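Local coordinates for Blr3880 protein (Bradyrhizobium japonicum, PDB 2OOD), which probably catalyses the zinc-dependent hydrolytic deamination of guanine to xanthine and ammonia, a step of purine breakdown, at residues M321-D326 with F378-L383. Numbering follows the deposited sequence.
Sequences MSFGTD and FWSVTL. With ZN (zinc ion), chain B; GUN (guanine), chain C.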
HETATM    1  N   MSE A 321      -8.278 -21.099   0.217  1.00 39.08           N
HETATM    2  CA  MSE A 321      -8.271 -19.663  -0.055  1.00 39.61           C
HETATM    3  C   MSE A 321      -7.845 -19.240  -1.449  1.00 39.42           C
HETATM    4  O   MSE A 321      -7.314 -20.020  -2.234  1.00 39.69           O
HETATM    5  CB  MSE A 321      -7.318 -18.948   0.894  1.00 42.74           C
HETATM    6  CG  MSE A 321      -7.822 -18.652   2.276  1.00 47.31           C
HETATM    7 SE   MSE A 321      -6.508 -17.474   3.121  1.00 54.47          SE
HETATM    8  CE  MSE A 321      -5.111 -18.793   3.507  1.00 52.70           C
ATOM      9  N   SER A 322      -8.056 -17.957  -1.705  1.00 37.00           N
ATOM     10  CA  SER A 322      -7.665 -17.303  -2.940  1.00 36.70           C
ATOM     11  C   SER A 322      -7.567 -15.864  -2.464  1.00 35.24           C
ATOM     12  O   SER A 322      -8.385 -15.441  -1.661  1.00 36.48           O
ATOM     13  CB  SER A 322      -8.745 -17.447  -4.024  1.00 35.41           C
ATOM     14  OG  SER A 322      -9.917 -16.719  -3.714  1.00 35.95           O
ATOM     15  N   PHE A 323      -6.556 -15.123  -2.900  1.00 34.26           N
ATOM     16  CA  PHE A 323      -6.437 -13.735  -2.475  1.00 33.67           C
ATOM     17  C   PHE A 323      -7.300 -12.889  -3.384  1.00 33.91           C
ATOM     18  O   PHE A 323      -7.658 -13.318  -4.476  1.00 34.34           O
ATOM     19  CB  PHE A 323      -4.983 -13.270  -2.535  1.00 32.79           C
ATOM     20  CG  PHE A 323      -4.144 -13.764  -1.389  1.00 33.23           C
ATOM     21  CD1 PHE A 323      -4.621 -14.749  -0.530  1.00 32.08           C
ATOM     22  CD2 PHE A 323      -2.873 -13.255  -1.171  1.00 33.35           C
ATOM     23  CE1 PHE A 323      -3.842 -15.213   0.528  1.00 31.58           C
ATOM     24  CE2 PHE A 323      -2.091 -13.716  -0.114  1.00 32.80           C
ATOM     25  CZ  PHE A 323      -2.582 -14.696   0.733  1.00 31.92           C
ATOM     26  N   GLY A 324      -7.641 -11.685  -2.951  1.00 33.42           N
ATOM     27  CA  GLY A 324      -8.477 -10.846  -3.786  1.00 32.38           C
ATOM     28  C   GLY A 324      -8.167  -9.370  -3.731  1.00 31.36           C
ATOM     29  O   GLY A 324      -7.713  -8.867  -2.713  1.00 33.60           O
ATOM     30  N   THR A 325      -8.406  -8.673  -4.834  1.00 30.30           N
ATOM     31  CA  THR A 325      -8.166  -7.237  -4.906  1.00 29.94           C
ATOM     32  C   THR A 325      -9.377  -6.546  -4.316  1.00 30.16           C
ATOM     33  O   THR A 325      -9.269  -5.671  -3.464  1.00 30.07           O
ATOM     34  CB  THR A 325      -8.011  -6.748  -6.368  1.00 27.75           C
ATOM     35  OG1 THR A 325      -9.113  -7.224  -7.147  1.00 25.85           O
ATOM     36  CG2 THR A 325      -6.710  -7.246  -6.970  1.00 26.69           C
ATOM     37  N   ASP A 326     -10.539  -6.978  -4.786  1.00 31.70           N
ATOM     38  CA  ASP A 326     -11.816  -6.432  -4.372  1.00 32.24           C
ATOM     39  C   ASP A 326     -11.951  -4.994  -4.852  1.00 33.11           C
ATOM     40  O   ASP A 326     -12.377  -4.117  -4.094  1.00 32.65           O
ATOM     41  CB  ASP A 326     -11.960  -6.480  -2.855  1.00 36.20           C
ATOM     42  CG  ASP A 326     -13.385  -6.217  -2.409  1.00 40.07           C
ATOM     43  OD1 ASP A 326     -14.288  -6.831  -3.018  1.00 41.15           O
ATOM     44  OD2 ASP A 326     -13.610  -5.421  -1.463  1.00 40.81           O
ATOM     45  N   PHE A 378       3.249 -15.783  -3.453  1.00 35.02           N
ATOM     46  CA  PHE A 378       3.107 -16.128  -4.856  1.00 35.28           C
ATOM     47  C   PHE A 378       2.409 -17.445  -5.126  1.00 35.75           C
ATOM     48  O   PHE A 378       1.921 -17.672  -6.230  1.00 36.10           O
ATOM     49  CB  PHE A 378       4.462 -16.071  -5.536  1.00 32.98           C
ATOM     50  CG  PHE A 378       4.799 -14.705  -6.009  1.00 33.35           C
ATOM     51  CD1 PHE A 378       4.131 -14.165  -7.105  1.00 32.04           C
ATOM     52  CD2 PHE A 378       5.707 -13.910  -5.317  1.00 32.67           C
ATOM     53  CE1 PHE A 378       4.360 -12.859  -7.504  1.00 30.69           C
ATOM     54  CE2 PHE A 378       5.942 -12.595  -5.713  1.00 31.44           C
ATOM     55  CZ  PHE A 378       5.262 -12.073  -6.806  1.00 30.89           C
ATOM     56  N   TRP A 379       2.369 -18.313  -4.123  1.00 35.62           N
ATOM     57  CA  TRP A 379       1.669 -19.572  -4.260  1.00 35.73           C
ATOM     58  C   TRP A 379       0.190 -19.197  -4.145  1.00 36.28           C
ATOM     59  O   TRP A 379      -0.654 -19.728  -4.857  1.00 37.89           O
ATOM     60  CB  TRP A 379       2.052 -20.525  -3.128  1.00 35.95           C
ATOM     61  CG  TRP A 379       1.182 -21.766  -3.063  1.00 36.09           C
ATOM     62  CD1 TRP A 379       1.316 -22.901  -3.807  1.00 35.77           C
ATOM     63  CD2 TRP A 379       0.031 -21.970  -2.228  1.00 35.81           C
ATOM     64  NE1 TRP A 379       0.325 -23.799  -3.488  1.00 35.80           N
ATOM     65  CE2 TRP A 379      -0.477 -23.252  -2.523  1.00 35.57           C
ATOM     66  CE3 TRP A 379      -0.618 -21.194  -1.263  1.00 34.53           C
ATOM     67  CZ2 TRP A 379      -1.603 -23.772  -1.882  1.00 35.00           C
ATOM     68  CZ3 TRP A 379      -1.741 -21.714  -0.627  1.00 34.74           C
ATOM     69  CH2 TRP A 379      -2.219 -22.989  -0.940  1.00 35.28           C
ATOM     70  N   SER A 380      -0.110 -18.255  -3.252  1.00 36.04           N
ATOM     71  CA  SER A 380      -1.481 -17.793  -3.023  1.00 35.59           C
ATOM     72  C   SER A 380      -2.145 -17.110  -4.208  1.00 35.28           C
ATOM     73  O   SER A 380      -3.356 -17.196  -4.361  1.00 36.15           O
ATOM     74  CB  SER A 380      -1.535 -16.846  -1.823  1.00 34.90           C
ATOM     75  OG  SER A 380      -1.391 -17.553  -0.607  1.00 34.94           O
ATOM     76  N   VAL A 381      -1.370 -16.419  -5.038  1.00 35.23           N
ATOM     77  CA  VAL A 381      -1.946 -15.743  -6.194  1.00 34.93           C
ATOM     78  C   VAL A 381      -1.896 -16.619  -7.451  1.00 35.04           C
ATOM     79  O   VAL A 381      -2.263 -16.175  -8.538  1.00 34.35           O
ATOM     80  CB  VAL A 381      -1.243 -14.395  -6.474  1.00 33.82           C
ATOM     81  CG1 VAL A 381      -1.399 -13.476  -5.278  1.00 32.77           C
ATOM     82  CG2 VAL A 381       0.221 -14.625  -6.780  1.00 34.55           C
ATOM     83  N   THR A 382      -1.440 -17.861  -7.293  1.00 34.61           N
ATOM     84  CA  THR A 382      -1.374 -18.798  -8.409  1.00 33.28           C
ATOM     85  C   THR A 382      -1.926 -20.162  -8.016  1.00 33.19           C
ATOM     86  O   THR A 382      -3.134 -20.302  -7.858  1.00 33.27           O
ATOM     87  CB  THR A 382       0.062 -18.966  -8.956  1.00 32.58           C
ATOM     88  OG1 THR A 382       0.890 -19.582  -7.965  1.00 32.40           O
ATOM     89  CG2 THR A 382       0.644 -17.609  -9.354  1.00 31.56           C
ATOM     90  N   LEU A 383      -1.063 -21.161  -7.841  1.00 33.60           N
ATOM     91  CA  LEU A 383      -1.531 -22.509  -7.499  1.00 34.41           C
ATOM     92  C   LEU A 383      -2.526 -22.545  -6.336  1.00 36.08           C
ATOM     93  O   LEU A 383      -3.551 -23.239  -6.399  1.00 34.90           O
ATOM     94  CB  LEU A 383      -0.347 -23.429  -7.195  1.00 34.00           C
ATOM     95  CG  LEU A 383      -0.712 -24.903  -6.971  1.00 34.71           C
ATOM     96  CD1 LEU A 383      -1.469 -25.445  -8.177  1.00 33.87           C
ATOM     97  CD2 LEU A 383       0.547 -25.709  -6.732  1.00 33.70           C
TER
HETATM   98 ZN    ZN B 500     -16.636  -7.621  -2.699  1.00 33.03          ZN
HETATM   99  N9  GUN C 600     -20.965  -6.981  -0.295  1.00 63.26           N
HETATM  100  C8  GUN C 600     -21.797  -6.163   0.393  1.00 63.96           C
HETATM  101  N7  GUN C 600     -21.149  -5.137   0.863  1.00 64.25           N
HETATM  102  C5  GUN C 600     -19.850  -5.218   0.501  1.00 63.49           C
HETATM  103  C6  GUN C 600     -18.690  -4.405   0.718  1.00 62.71           C
HETATM  104  O6  GUN C 600     -18.748  -3.349   1.358  1.00 62.78           O
HETATM  105  N1  GUN C 600     -17.484  -4.833   0.166  1.00 60.92           N
HETATM  106  C2  GUN C 600     -17.408  -6.011  -0.561  1.00 59.16           C
HETATM  107  N2  GUN C 600     -16.198  -6.409  -1.109  1.00 54.36           N
HETATM  108  N3  GUN C 600     -18.473  -6.767  -0.763  1.00 60.63           N
HETATM  109  C4  GUN C 600     -19.699  -6.418  -0.252  1.00 63.12           C
HETATM  110  O   HOH W   1      -4.610 -18.802  -2.190  1.00 39.91           O
HETATM  111  O   HOH W   2      -5.848 -16.160  -5.434  1.00 34.81           O
HETATM  112  O   HOH W   3     -15.742  -5.239  -2.921  1.00 45.49           O
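F323, near the end of strand 320-323, lays one face of its ring against S380 in the last turn of helix 374-380. Its CB leaves the strand toward the helix, and with CG anti to the carbonyl carbon (chi1 -77°) the ring turns one face to S380 CB. That carbon sits over the centre of the face, 3.5 Å from the F323 ring centroid and 12° off the ring normal, a CH-pi contact. Along the ring, S380 CB is the nearest serine atom to CG, CD1 and CD2; farther out, CE1 and CE2 reach both CB and OG, and F323 CZ lies 3.4 Å from S380 OG. That hydroxyl is held by the carbonyl of R376 in its own helix. V381 CG1 approaches F323 CD2 obliquely at 4.4 Å, and F294 meets the ring edge-to-face. Without the ring, as with an alanine at F323, S380 CB would probably face a gap and F294 lose its aromatic partner. No direct hydrogen bond joins the two backbones; one water instead accepts from F323 N (2.8 Å) and donates to S380 O (2.9 Å), and a second donates to S380 O and, weakly, to M321 O. Three residues beyond F323, D326 OD1 binds zinc at 2.5 Å, alongside H79, H81 and H234. A metal-binding aspartate just past the last barrel strand is characteristic of the amidohydrolase TIM barrel.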